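Local coordinates for protein necrotic enteritis toxin B (Clostridium perfringens, PDB 4I0N) that probably kills host cells by assembling into a ring-shaped oligomer that opens a beta-barrel pore in their membranes, as related alpha-hemolysins do, at residues Tyr75-Met79 with Asn248-Trp254; Tyr184-Asn190 with Gln258-Asn263; Ile46-Ser51 with Tyr120-Gly124; Asn145-Glu150 with Phe220-Ala225. One frame throughout, in Å; residues are numbered along the deposited sequence.

Contact 1 (Tyr75-Met79 with Asn248-Trp254)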
loop_
_atom_site.group_PDB
_atom_site.type_symbol
_atom_site.label_atom_id
_atom_site.label_comp_id
_atom_site.label_asym_id
_atom_site.label_seq_id
_atom_site.Cartn_x
_atom_site.Cartn_y
_atom_site.Cartn_z
ATOM N N TYR A 75 1.850 23.969 27.294
ATOM C CA TYR A 75 1.356 22.845 28.113
ATOM C C TYR A 75 0.629 21.738 27.340
ATOM O O TYR A 75 0.107 20.803 27.937
ATOM C CB TYR A 75 0.431 23.380 29.202
ATOM C CG TYR A 75 1.104 24.380 30.121
ATOM C CD1 TYR A 75 2.057 23.966 31.052
ATOM C CD2 TYR A 75 0.781 25.726 30.061
ATOM C CE1 TYR A 75 2.676 24.868 31.907
ATOM C CE2 TYR A 75 1.397 26.645 30.922
ATOM C CZ TYR A 75 2.341 26.203 31.829
ATOM O OH TYR A 75 2.939 27.102 32.675
ATOM N N TYR A 76 0.583 21.860 26.021
ATOM C CA TYR A 76 -0.242 20.983 25.199
ATOM C C TYR A 76 0.433 20.695 23.858
ATOM O O TYR A 76 1.053 21.575 23.258
ATOM C CB TYR A 76 -1.628 21.617 24.994
ATOM C CG TYR A 76 -2.542 20.802 24.113
ATOM C CD1 TYR A 76 -3.295 19.753 24.644
ATOM C CD2 TYR A 76 -2.636 21.070 22.742
ATOM C CE1 TYR A 76 -4.130 18.993 23.824
ATOM C CE2 TYR A 76 -3.460 20.319 21.921
ATOM C CZ TYR A 76 -4.207 19.285 22.475
ATOM O OH TYR A 76 -5.023 18.537 21.654
ATOM N N GLY A 77 0.304 19.460 23.381
ATOM C CA GLY A 77 0.816 19.135 22.058
ATOM C C GLY A 77 -0.077 18.119 21.389
ATOM O O GLY A 77 -0.677 17.285 22.059
ATOM N N LYS A 78 -0.173 18.215 20.065
ATOM C CA LYS A 78 -0.844 17.191 19.274
ATOM C C LYS A 78 -0.045 16.847 18.042
ATOM O O LYS A 78 0.336 17.724 17.247
ATOM C CB LYS A 78 -2.263 17.599 18.871
ATOM C CG LYS A 78 -2.965 16.507 18.025
ATOM C CD LYS A 78 -4.417 16.812 17.769
ATOM C CE LYS A 78 -4.568 17.742 16.589
ATOM N NZ LYS A 78 -5.997 17.830 16.238
ATOM N N MET A 79 0.206 15.552 17.892
ATOM C CA MET A 79 0.860 15.017 16.705
ATOM C C MET A 79 -0.114 14.105 15.980
ATOM O O MET A 79 -0.507 13.060 16.512
ATOM C CB MET A 79 2.114 14.235 17.116
ATOM C CG MET A 79 2.786 13.473 15.944
ATOM S SD MET A 79 4.257 12.632 16.567
ATOM C CE MET A 79 4.490 11.338 15.350
ATOM N N ASN A 248 -4.074 8.832 13.457
ATOM C CA ASN A 248 -4.298 8.913 14.892
ATOM C C ASN A 248 -3.781 10.258 15.411
ATOM O O ASN A 248 -2.950 10.902 14.758
ATOM C CB ASN A 248 -3.542 7.784 15.629
ATOM C CG ASN A 248 -4.256 6.413 15.570
ATOM O OD1 ASN A 248 -3.863 5.513 16.309
ATOM N ND2 ASN A 248 -5.256 6.243 14.682
ATOM N N ASP A 249 -4.284 10.668 16.572
ATOM C CA ASP A 249 -3.822 11.875 17.235
ATOM C C ASP A 249 -3.080 11.461 18.485
ATOM O O ASP A 249 -3.681 10.888 19.412
ATOM C CB ASP A 249 -5.008 12.741 17.675
ATOM C CG ASP A 249 -5.771 13.388 16.512
ATOM O OD1 ASP A 249 -5.292 13.429 15.354
ATOM O OD2 ASP A 249 -6.881 13.916 16.799
ATOM N N TYR A 250 -1.788 11.767 18.523
ATOM C CA TYR A 250 -0.999 11.555 19.738
ATOM C C TYR A 250 -0.854 12.878 20.504
ATOM O O TYR A 250 -0.285 13.863 19.998
ATOM C CB TYR A 250 0.361 10.947 19.405
ATOM C CG TYR A 250 1.190 10.724 20.664
ATOM C CD1 TYR A 250 0.801 9.794 21.625
ATOM C CD2 TYR A 250 2.339 11.487 20.910
ATOM C CE1 TYR A 250 1.550 9.621 22.811
ATOM C CE2 TYR A 250 3.087 11.308 22.070
ATOM C CZ TYR A 250 2.684 10.388 23.016
ATOM O OH TYR A 250 3.449 10.219 24.151
ATOM N N ILE A 251 -1.430 12.907 21.705
ATOM C CA ILE A 251 -1.658 14.157 22.434
ATOM C C ILE A 251 -0.840 14.163 23.727
ATOM O O ILE A 251 -0.820 13.169 24.465
ATOM C CB ILE A 251 -3.163 14.321 22.775
ATOM C CG1 ILE A 251 -3.994 14.434 21.494
ATOM C CG2 ILE A 251 -3.401 15.547 23.660
ATOM C CD1 ILE A 251 -5.470 13.974 21.669
ATOM N N LEU A 252 -0.175 15.290 23.985
ATOM C CA LEU A 252 0.589 15.501 25.214
ATOM C C LEU A 252 -0.073 16.588 26.043
ATOM O O LEU A 252 -0.424 17.652 25.514
ATOM C CB LEU A 252 2.020 15.955 24.906
ATOM C CG LEU A 252 2.940 14.933 24.235
ATOM C CD1 LEU A 252 4.258 15.589 23.812
ATOM C CD2 LEU A 252 3.150 13.709 25.124
ATOM N N ASN A 253 -0.273 16.290 27.322
ATOM C CA ASN A 253 -0.758 17.263 28.308
ATOM C C ASN A 253 0.211 17.344 29.486
ATOM O O ASN A 253 0.596 16.324 30.075
ATOM C CB ASN A 253 -2.146 16.874 28.840
ATOM C CG ASN A 253 -3.244 17.023 27.812
ATOM O OD1 ASN A 253 -3.731 18.122 27.567
ATOM N ND2 ASN A 253 -3.674 15.907 27.232
ATOM N N TRP A 254 0.597 18.565 29.849
ATOM C CA TRP A 254 1.465 18.762 30.998
ATOM C C TRP A 254 0.668 18.619 32.292
ATOM O O TRP A 254 -0.356 19.292 32.478
ATOM C CB TRP A 254 2.146 20.138 30.939
ATOM C CG TRP A 254 3.026 20.407 32.129
ATOM C CD1 TRP A 254 2.751 21.247 33.175
ATOM C CD2 TRP A 254 4.306 19.819 32.412
ATOM N NE1 TRP A 254 3.783 21.226 34.077
ATOM C CE2 TRP A 254 4.748 20.360 33.639
ATOM C CE3 TRP A 254 5.120 18.887 31.748
ATOM C CZ2 TRP A 254 5.973 20.011 34.213
ATOM C CZ3 TRP A 254 6.340 18.543 32.317
ATOM C CH2 TRP A 254 6.753 19.103 33.541
HETATM O O HOH W 1 -2.620 20.489 28.631
HETATM O O HOH W 2 -5.790 15.773 14.014
HETATM O O HOH W 3 -7.611 16.351 18.525
#
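Tyr76-Met79 and Asn248-Trp254 pair as neighbouring strands in the long antiparallel sheet that holds strands 76-92 and 236-255 of this alpha-hemolysin-fold toxin, at an end that probably corresponds to the membrane-facing rim domain of its relatives. The strands run at 170° to each other. Gly77 and Leu252 form one hydrogen-bonded pair and Met79 and Tyr250 the next, with Met79 N to Tyr250 O and Tyr250 N to Met79 O both 2.7 Å. Just before the first strand, Tyr75 O accepts from Trp254 N.

One face carries Tyr76, Lys78, Ile251 and Asn253. With CG trans to the backbone N (chi1 178°), the Tyr76 ring passes Ile251 at a slant, Tyr76 CE1 lying 3.5 Å from Ile251 CG2. Asn253 runs alongside the same ring and brings OD1 in its plane to the edge, 3.4 Å from Tyr76 CD1; a water joins this OD1 to Tyr75 O. The other face holds Met79, Tyr250 and Leu252, which are buried under Phe193, Phe206 and Met194, while Tyr250 OH bonds to Asn190 O. Beyond the last pair, the Tyr75 ring meets the Trp254 indole obliquely, planes 40° apart, Tyr75 CD1 to Trp254 CD1 3.5 Å.

The opposite charges of Lys78 and Asp249 stay apart, Lys78 NZ 4.1 Å from Asp249 OD2. Asp249 OD1 has its own bond to Ser266 OG, and the lysine chain, bent at chi3, packs its CD 3.9 Å from Asp249 CG. Two waters accept from Lys78 NZ, one donating to Asp249 OD1 and the other to Asp249 OD2.

Contact 2 (Tyr184-Asn190 with Gln258-Asn263)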
loop_
_atom_site.group_PDB
_atom_site.type_symbol
_atom_site.label_atom_id
_atom_site.label_comp_id
_atom_site.label_asym_id
_atom_site.label_seq_id
_atom_site.Cartn_x
_atom_site.Cartn_y
_atom_site.Cartn_z
ATOM N N TYR A 184 0.676 1.993 28.177
ATOM C CA TYR A 184 0.109 2.795 29.253
ATOM C C TYR A 184 0.918 2.697 30.533
ATOM O O TYR A 184 1.156 1.606 31.058
ATOM C CB TYR A 184 -1.377 2.439 29.505
ATOM C CG TYR A 184 -1.981 3.297 30.594
ATOM C CD1 TYR A 184 -2.324 4.622 30.341
ATOM C CD2 TYR A 184 -2.164 2.794 31.891
ATOM C CE1 TYR A 184 -2.856 5.436 31.344
ATOM C CE2 TYR A 184 -2.694 3.600 32.904
ATOM C CZ TYR A 184 -3.046 4.918 32.616
ATOM O OH TYR A 184 -3.570 5.724 33.605
ATOM N N HIS A 185 1.360 3.859 31.002
ATOM C CA HIS A 185 2.060 4.011 32.260
ATOM C C HIS A 185 1.154 4.851 33.164
ATOM O O HIS A 185 0.577 5.858 32.722
ATOM C CB HIS A 185 3.393 4.732 32.013
ATOM C CG HIS A 185 4.292 4.799 33.212
ATOM N ND1 HIS A 185 4.042 5.613 34.296
ATOM C CD2 HIS A 185 5.473 4.187 33.466
ATOM C CE1 HIS A 185 5.011 5.473 35.185
ATOM N NE2 HIS A 185 5.894 4.616 34.701
ATOM N N ALA A 186 1.013 4.424 34.422
ATOM C CA ALA A 186 0.111 5.098 35.365
ATOM C C ALA A 186 0.342 6.605 35.479
ATOM O O ALA A 186 -0.610 7.359 35.658
ATOM C CB ALA A 186 0.188 4.446 36.746
ATOM N N ILE A 187 1.597 7.033 35.367
ATOM C CA ILE A 187 1.939 8.449 35.457
ATOM C C ILE A 187 2.029 9.101 34.065
ATOM O O ILE A 187 1.337 10.081 33.808
ATOM C CB ILE A 187 3.245 8.675 36.240
ATOM C CG1 ILE A 187 3.168 7.998 37.621
ATOM C CG2 ILE A 187 3.548 10.165 36.382
ATOM C CD1 ILE A 187 4.493 8.003 38.393
ATOM N N TYR A 188 2.853 8.539 33.174
ATOM C CA TYR A 188 3.146 9.175 31.865
ATOM C C TYR A 188 2.168 8.864 30.740
ATOM O O TYR A 188 2.272 9.442 29.650
ATOM C CB TYR A 188 4.573 8.844 31.425
ATOM C CG TYR A 188 5.564 9.088 32.541
ATOM C CD1 TYR A 188 5.852 10.383 32.966
ATOM C CD2 TYR A 188 6.169 8.019 33.207
ATOM C CE1 TYR A 188 6.748 10.615 34.019
ATOM C CE2 TYR A 188 7.065 8.243 34.258
ATOM C CZ TYR A 188 7.351 9.543 34.648
ATOM O OH TYR A 188 8.232 9.768 35.684
ATOM N N GLY A 189 1.221 7.963 30.996
ATOM C CA GLY A 189 0.222 7.592 29.991
ATOM C C GLY A 189 0.914 6.795 28.906
ATOM O O GLY A 189 1.777 5.969 29.197
ATOM N N ASN A 190 0.529 7.050 27.655
ATOM C CA ASN A 190 1.175 6.422 26.515
ATOM C C ASN A 190 2.370 7.272 26.083
ATOM O O ASN A 190 2.209 8.427 25.711
ATOM C CB ASN A 190 0.196 6.270 25.337
ATOM C CG ASN A 190 0.753 5.381 24.244
ATOM O OD1 ASN A 190 1.980 5.239 24.112
ATOM N ND2 ASN A 190 -0.132 4.731 23.485
ATOM N N GLN A 258 5.106 16.446 35.173
ATOM C CA GLN A 258 5.510 15.646 34.019
ATOM C C GLN A 258 4.488 15.704 32.897
ATOM O O GLN A 258 3.341 16.111 33.095
ATOM C CB GLN A 258 5.778 14.170 34.399
ATOM C CG GLN A 258 4.566 13.409 34.924
ATOM C CD GLN A 258 4.247 13.730 36.370
ATOM O OE1 GLN A 258 5.144 13.877 37.202
ATOM N NE2 GLN A 258 2.963 13.848 36.674
ATOM N N TRP A 259 4.938 15.284 31.721
ATOM C CA TRP A 259 4.083 15.077 30.581
ATOM C C TRP A 259 3.302 13.767 30.667
ATOM O O TRP A 259 3.823 12.748 31.128
ATOM C CB TRP A 259 4.933 15.062 29.312
ATOM C CG TRP A 259 5.402 16.414 28.916
ATOM C CD1 TRP A 259 6.668 16.922 29.036
ATOM C CD2 TRP A 259 4.603 17.444 28.342
ATOM N NE1 TRP A 259 6.703 18.217 28.538
ATOM C CE2 TRP A 259 5.446 18.565 28.125
ATOM C CE3 TRP A 259 3.247 17.537 27.987
ATOM C CZ2 TRP A 259 4.974 19.767 27.556
ATOM C CZ3 TRP A 259 2.779 18.720 27.427
ATOM C CH2 TRP A 259 3.643 19.826 27.225
ATOM N N ARG A 260 2.065 13.799 30.180
ATOM C CA ARG A 260 1.242 12.592 30.027
ATOM C C ARG A 260 0.771 12.481 28.568
ATOM O O ARG A 260 0.242 13.458 27.996
ATOM C CB ARG A 260 0.027 12.650 30.960
ATOM C CG ARG A 260 -0.877 11.426 30.914
ATOM C CD ARG A 260 -1.864 11.498 32.068
ATOM N NE ARG A 260 -2.820 10.410 32.087
ATOM C CZ ARG A 260 -2.615 9.250 32.702
ATOM N NH1 ARG A 260 -3.560 8.316 32.683
ATOM N NH2 ARG A 260 -1.478 9.022 33.327
ATOM N N GLY A 261 0.938 11.298 27.979
ATOM C CA GLY A 261 0.552 11.113 26.551
ATOM C C GLY A 261 -0.699 10.273 26.414
ATOM O O GLY A 261 -0.953 9.395 27.237
ATOM N N THR A 262 -1.492 10.551 25.374
ATOM C CA THR A 262 -2.691 9.780 25.061
ATOM C C THR A 262 -2.704 9.631 23.547
ATOM O O THR A 262 -2.483 10.616 22.838
ATOM C CB THR A 262 -3.996 10.523 25.492
ATOM O OG1 THR A 262 -3.901 10.901 26.867
ATOM C CG2 THR A 262 -5.213 9.611 25.354
ATOM N N ASN A 263 -2.937 8.417 23.052
ATOM C CA ASN A 263 -3.159 8.229 21.623
ATOM C C ASN A 263 -4.631 7.883 21.356
ATOM O O ASN A 263 -5.233 7.068 22.063
ATOM C CB ASN A 263 -2.273 7.112 21.077
ATOM C CG ASN A 263 -2.275 7.066 19.561
ATOM O OD1 ASN A 263 -1.800 7.999 18.912
ATOM N ND2 ASN A 263 -2.820 5.987 18.989
HETATM O O HOH W 4 0.981 12.428 34.990
HETATM O O HOH W 5 7.326 12.523 37.528
#
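Arg260 reaches its guanidinium to the loop 184-190, where three oxygens meet its edge. NH1 donates to Tyr184 OH (2.8 Å), which lies in the guanidinium plane, while the tyrosine ring stands 88° to that plane. NH2 donates to Ala186 O and Ile187 O, both at 3.0 Å and both approached from above the carbonyl plane. Gly189 CA lies over one guanidinium face, toward its rim. The Arg260 chain, extended from CG to NE, carries the group along the loop to these oxygens. Ile187 CG2 rests 3.6 Å from Gln258 CD, and Gln258 NE2 reaches Ile187 O through a water. Tyr188 crosses Gln258 at about a right angle, Tyr188 CE1 3.7 Å from Gln258 CG, with Trp259 O at the ring edge, buried and without a partner in the model. One backbone bridge joins loop and strand: Gly261 N to Tyr188 O and Asn190 N to Gly261 O, each 2.8 Å.

Behind this shell, His185 shapes the turn: ND1 accepts from Ile187 N and weakly from Tyr188 N, and Tyr188 CD2 lies over the imidazole.

The loop thus lines one edge of strand 258-279, whose other edge pairs with strand 236-255 through Arg260 with Asn253 and Thr262 with Ile251.

Contact 3 (Ile46-Ser51 with Tyr120-Gly124)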
loop_
_atom_site.group_PDB
_atom_site.type_symbol
_atom_site.label_atom_id
_atom_site.label_comp_id
_atom_site.label_asym_id
_atom_site.label_seq_id
_atom_site.Cartn_x
_atom_site.Cartn_y
_atom_site.Cartn_z
ATOM N N ILE A 46 -0.081 -11.153 -21.751
ATOM C CA ILE A 46 0.433 -12.327 -22.450
ATOM C C ILE A 46 -0.653 -12.842 -23.374
ATOM O O ILE A 46 -1.800 -13.004 -22.956
ATOM C CB ILE A 46 0.870 -13.472 -21.485
ATOM C CG1 ILE A 46 1.921 -12.988 -20.479
ATOM C CG2 ILE A 46 1.430 -14.656 -22.258
ATOM C CD1 ILE A 46 1.371 -12.855 -19.095
ATOM N N GLU A 47 -0.286 -13.050 -24.632
ATOM C CA GLU A 47 -1.141 -13.714 -25.604
ATOM C C GLU A 47 -0.459 -15.055 -25.811
ATOM O O GLU A 47 0.561 -15.147 -26.519
ATOM C CB GLU A 47 -1.221 -12.933 -26.924
ATOM C CG GLU A 47 -1.865 -11.553 -26.808
ATOM C CD GLU A 47 -3.364 -11.596 -26.502
ATOM O OE1 GLU A 47 -3.999 -12.674 -26.626
ATOM O OE2 GLU A 47 -3.910 -10.528 -26.172
ATOM N N ASP A 48 -1.030 -16.071 -25.166
ATOM C CA ASP A 48 -0.453 -17.402 -25.066
ATOM C C ASP A 48 -1.313 -18.392 -25.859
ATOM O O ASP A 48 -2.453 -18.665 -25.474
ATOM C CB ASP A 48 -0.390 -17.786 -23.576
ATOM C CG ASP A 48 0.366 -19.080 -23.313
ATOM O OD1 ASP A 48 0.753 -19.782 -24.266
ATOM O OD2 ASP A 48 0.589 -19.392 -22.107
ATOM N N PRO A 49 -0.773 -18.935 -26.974
ATOM C CA PRO A 49 -1.465 -19.965 -27.783
ATOM C C PRO A 49 -1.633 -21.296 -27.052
ATOM O O PRO A 49 -2.319 -22.195 -27.560
ATOM C CB PRO A 49 -0.530 -20.177 -28.991
ATOM C CG PRO A 49 0.552 -19.134 -28.889
ATOM C CD PRO A 49 0.584 -18.657 -27.465
ATOM N N HIS A 50 -0.986 -21.421 -25.893
ATOM C CA HIS A 50 -0.978 -22.657 -25.101
ATOM C C HIS A 50 -1.869 -22.568 -23.856
ATOM O O HIS A 50 -1.936 -23.502 -23.067
ATOM C CB HIS A 50 0.467 -22.986 -24.716
ATOM C CG HIS A 50 1.393 -23.001 -25.894
ATOM N ND1 HIS A 50 1.395 -24.019 -26.822
ATOM C CD2 HIS A 50 2.300 -22.092 -26.333
ATOM C CE1 HIS A 50 2.282 -23.755 -27.766
ATOM N NE2 HIS A 50 2.841 -22.589 -27.497
ATOM N N SER A 51 -2.560 -21.446 -23.708
ATOM C CA SER A 51 -3.528 -21.272 -22.622
ATOM C C SER A 51 -4.931 -21.034 -23.178
ATOM O O SER A 51 -5.081 -20.445 -24.238
ATOM C CB SER A 51 -3.109 -20.107 -21.734
ATOM O OG SER A 51 -4.086 -19.861 -20.732
ATOM N N TYR A 120 4.453 -16.034 -14.365
ATOM C CA TYR A 120 3.557 -16.645 -15.339
ATOM C C TYR A 120 4.322 -17.713 -16.100
ATOM O O TYR A 120 5.413 -17.460 -16.603
ATOM C CB TYR A 120 2.996 -15.593 -16.311
ATOM C CG TYR A 120 2.119 -16.204 -17.380
ATOM C CD1 TYR A 120 0.750 -16.354 -17.173
ATOM C CD2 TYR A 120 2.654 -16.646 -18.590
ATOM C CE1 TYR A 120 -0.065 -16.932 -18.138
ATOM C CE2 TYR A 120 1.846 -17.236 -19.563
ATOM C CZ TYR A 120 0.485 -17.369 -19.328
ATOM O OH TYR A 120 -0.337 -17.933 -20.271
ATOM N N SER A 121 3.743 -18.903 -16.184
ATOM C CA SER A 121 4.302 -19.972 -17.005
ATOM C C SER A 121 3.464 -20.175 -18.252
ATOM O O SER A 121 2.233 -20.173 -18.183
ATOM C CB SER A 121 4.334 -21.277 -16.228
ATOM O OG SER A 121 5.207 -21.161 -15.126
ATOM N N ILE A 122 4.136 -20.355 -19.386
ATOM C CA ILE A 122 3.433 -20.629 -20.649
ATOM C C ILE A 122 2.521 -21.837 -20.409
ATOM O O ILE A 122 2.931 -22.822 -19.788
ATOM C CB ILE A 122 4.425 -20.819 -21.834
ATOM C CG1 ILE A 122 5.048 -19.456 -22.188
ATOM C CG2 ILE A 122 3.714 -21.423 -23.066
ATOM C CD1 ILE A 122 6.358 -19.516 -22.956
ATOM N N GLY A 123 1.267 -21.723 -20.835
ATOM C CA GLY A 123 0.254 -22.722 -20.507
ATOM C C GLY A 123 -0.756 -22.172 -19.519
ATOM O O GLY A 123 -1.865 -22.697 -19.395
ATOM N N GLY A 124 -0.365 -21.121 -18.806
ATOM C CA GLY A 124 -1.286 -20.372 -17.952
ATOM C C GLY A 124 -1.089 -20.424 -16.451
ATOM O O GLY A 124 -1.776 -19.709 -15.713
#
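Asp48 and Tyr120 meet with the carboxylate turned 71° from the phenol ring and OD2 at the ring edge, beside the hydroxyl. Tyr120 OH donates to the anti lone pair of Asp48 OD2 over a short 2.5 Å. The syn lone pair of the same oxygen takes Gly123 N at 2.7 Å, in a nearly straight bond (170°). Asp48 OD1 accepts from His50 N, 2.9 Å away and well above the carboxylate plane, which makes an Asx turn. Three donors therefore fix the rotation of this buried carboxylate and would probably stabilise its negative charge. The trans placement of Asp48 CG relative to its backbone N (chi1 -172°) carries the group across to the facing turn.

Ile46 runs past Tyr120 in the opposite direction and covers one ring face: its CD1 sits 4.0 Å from the Tyr120 ring centroid in a CH-pi contact, with Ile46 CG2 farther along, near Tyr120 CE2. On the flank, Ile122 lies alongside His50, its CG2 3.6 Å from His50 CD2 and also against Asp48 OD1.

The carboxylate links two beta turns, a type I turn at Asp48-Ser51 and a type II turn at Ser121-Gly124. The first joins strands 37-47 and 53-65 of the six-stranded sheet, its Asp48 O also bonded to Lys232 NZ; the second joins strands 113-120 and 126-127 of the three-stranded sheet, probably the folded pre-stem of this family.

Contact 4 (Asn145-Glu150 with Phe220-Ala225)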
loop_
_atom_site.group_PDB
_atom_site.type_symbol
_atom_site.label_atom_id
_atom_site.label_comp_id
_atom_site.label_asym_id
_atom_site.label_seq_id
_atom_site.Cartn_x
_atom_site.Cartn_y
_atom_site.Cartn_z
ATOM N N ASN A 145 6.707 -10.473 -12.233
ATOM C CA ASN A 145 6.702 -9.131 -11.678
ATOM C C ASN A 145 7.232 -9.246 -10.260
ATOM O O ASN A 145 6.762 -10.082 -9.489
ATOM C CB ASN A 145 5.285 -8.552 -11.683
ATOM C CG ASN A 145 4.891 -7.960 -13.032
ATOM O OD1 ASN A 145 5.576 -8.145 -14.046
ATOM N ND2 ASN A 145 3.776 -7.247 -13.050
ATOM N N THR A 146 8.218 -8.431 -9.918
ATOM C CA THR A 146 8.797 -8.471 -8.580
ATOM C C THR A 146 8.387 -7.195 -7.846
ATOM O O THR A 146 8.393 -6.103 -8.438
ATOM C CB THR A 146 10.332 -8.587 -8.625
ATOM O OG1 THR A 146 10.703 -9.811 -9.281
ATOM C CG2 THR A 146 10.913 -8.619 -7.200
ATOM N N ILE A 147 7.978 -7.334 -6.586
ATOM C CA ILE A 147 7.650 -6.170 -5.771
ATOM C C ILE A 147 8.688 -5.977 -4.679
ATOM O O ILE A 147 9.362 -6.919 -4.267
ATOM C CB ILE A 147 6.250 -6.269 -5.101
ATOM C CG1 ILE A 147 6.234 -7.436 -4.097
ATOM C CG2 ILE A 147 5.150 -6.379 -6.170
ATOM C CD1 ILE A 147 5.128 -7.334 -3.059
ATOM N N SER A 148 8.798 -4.742 -4.204
ATOM C CA SER A 148 9.754 -4.396 -3.158
ATOM C C SER A 148 9.306 -3.118 -2.489
ATOM O O SER A 148 9.060 -2.106 -3.161
ATOM C CB SER A 148 11.158 -4.166 -3.762
ATOM O OG SER A 148 12.049 -3.661 -2.779
ATOM N N TYR A 149 9.185 -3.159 -1.165
ATOM C CA TYR A 149 9.025 -1.932 -0.395
ATOM C C TYR A 149 9.497 -2.105 1.026
ATOM O O TYR A 149 9.681 -3.225 1.486
ATOM C CB TYR A 149 7.571 -1.406 -0.430
ATOM C CG TYR A 149 6.526 -2.307 0.186
ATOM C CD1 TYR A 149 6.287 -2.303 1.586
ATOM C CD2 TYR A 149 5.773 -3.164 -0.610
ATOM C CE1 TYR A 149 5.271 -3.104 2.141
ATOM C CE2 TYR A 149 4.765 -3.988 -0.062
ATOM C CZ TYR A 149 4.534 -3.957 1.305
ATOM O OH TYR A 149 3.542 -4.759 1.828
ATOM N N GLU A 150 9.742 -0.990 1.698
ATOM C CA GLU A 150 10.096 -1.033 3.106
ATOM C C GLU A 150 8.941 -0.528 3.997
ATOM O O GLU A 150 8.136 0.343 3.597
ATOM C CB GLU A 150 11.395 -0.259 3.369
ATOM C CG GLU A 150 11.250 1.233 3.225
ATOM C CD GLU A 150 12.510 1.994 3.579
ATOM O OE1 GLU A 150 13.419 1.419 4.236
ATOM O OE2 GLU A 150 12.579 3.176 3.188
ATOM N N PHE A 220 4.282 6.321 2.693
ATOM C CA PHE A 220 4.448 4.917 2.346
ATOM C C PHE A 220 4.550 4.800 0.834
ATOM O O PHE A 220 3.847 5.507 0.101
ATOM C CB PHE A 220 3.271 4.094 2.904
ATOM C CG PHE A 220 3.292 2.628 2.518
ATOM C CD1 PHE A 220 4.421 1.840 2.767
ATOM C CD2 PHE A 220 2.165 2.032 1.947
ATOM C CE1 PHE A 220 4.446 0.483 2.430
ATOM C CE2 PHE A 220 2.171 0.670 1.590
ATOM C CZ PHE A 220 3.328 -0.100 1.831
ATOM N N SER A 221 5.431 3.918 0.370
ATOM C CA SER A 221 5.578 3.663 -1.064
ATOM C C SER A 221 5.118 2.253 -1.407
ATOM O O SER A 221 5.952 1.346 -1.521
ATOM C CB SER A 221 7.037 3.813 -1.513
ATOM O OG SER A 221 7.517 5.111 -1.243
ATOM N N PRO A 222 3.804 2.070 -1.591
ATOM C CA PRO A 222 3.322 0.716 -1.824
ATOM C C PRO A 222 3.834 0.121 -3.143
ATOM O O PRO A 222 4.068 0.847 -4.117
ATOM C CB PRO A 222 1.802 0.884 -1.852
ATOM C CG PRO A 222 1.591 2.317 -2.324
ATOM C CD PRO A 222 2.713 3.068 -1.622
ATOM N N ASN A 223 4.011 -1.198 -3.150
ATOM C CA ASN A 223 4.353 -1.932 -4.374
ATOM C C ASN A 223 3.690 -3.288 -4.198
ATOM O O ASN A 223 4.097 -4.077 -3.343
ATOM C CB ASN A 223 5.880 -2.063 -4.550
ATOM C CG ASN A 223 6.307 -2.603 -5.942
ATOM O OD1 ASN A 223 7.469 -2.990 -6.112
ATOM N ND2 ASN A 223 5.394 -2.620 -6.926
ATOM N N MET A 224 2.632 -3.518 -4.967
ATOM C CA MET A 224 1.896 -4.765 -4.930
ATOM C C MET A 224 1.743 -5.233 -6.360
ATOM O O MET A 224 1.899 -4.451 -7.292
ATOM C CB MET A 224 0.508 -4.611 -4.289
ATOM C CG MET A 224 0.511 -4.381 -2.800
ATOM S SD MET A 224 0.812 -2.641 -2.363
ATOM C CE MET A 224 0.814 -2.778 -0.566
ATOM N N ALA A 225 1.430 -6.501 -6.545
ATOM C CA ALA A 225 1.267 -7.008 -7.903
ATOM C C ALA A 225 0.179 -8.060 -7.963
ATOM O O ALA A 225 -0.121 -8.721 -6.962
ATOM C CB ALA A 225 2.593 -7.561 -8.439
HETATM O O HOH W 6 8.388 0.740 -2.840
HETATM O O HOH W 7 7.634 2.500 1.882
#
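Tyr149 and Phe220 make a T-shaped stack where strand 144-150, probably part of the folded pre-stem, docks on strand 219-231 of the six-stranded sheet of this alpha-hemolysin fold. The planes stand at 87°, and the Phe220 edge points into one Tyr149 face, Phe220 CE1 3.4 Å from Tyr149 CD1. Tyr149 CB already points to the facing strand, and CG, between the backbone N and the carbonyl carbon (chi1 63°), sets the ring beside Phe220; its hydroxyl bonds to Thr156 OG1. At the ring's edge sits Asn223 O, 3.3 Å from Tyr149 CD2 and buried with no polar partner in the model. Ile147 continues the apolar layer, pressing CG2 to within 3.6 Å of Ala225 CB.

The strands run roughly antiparallel without forming a backbone ladder. Asn223 OD1 supplies the direct bond, taking Ser148 N at 2.9 Å from 38° out of the amide plane, while its ND2 is held by Leu60 O and Asn59 OD1.

On the exposed side Ser221 O still touches Tyr149 CB (3.4 Å), but waters bridge the backbones. One donates to both Ser148 O and Ser221 O; another donates to Glu150 O and accepts from Ser221 N, 3.0 Å away.

Overall arrangement
Contacts 1 and 2 lie together at one end of the elongated chain, their centres about 10 Å apart, joined by the neighbouring strands 236-255 and 258-279 of one sheet. Contact 3 is on the other side of the chain's centre, about 56 Å from contact 1 between centres, and contact 4 lies close to the middle. Along the chain, contact 3 closes before contact 4 opens, contact 4 is nested within contact 1, and contacts 1 and 2 interleave. Contacts 3 and 4, centres about 25 Å apart, both join the three-stranded sheet to the six-stranded one. If the three-stranded sheet is the pre-stem, as its relatives suggest, both would probably be lost when it unfolds to form the pore.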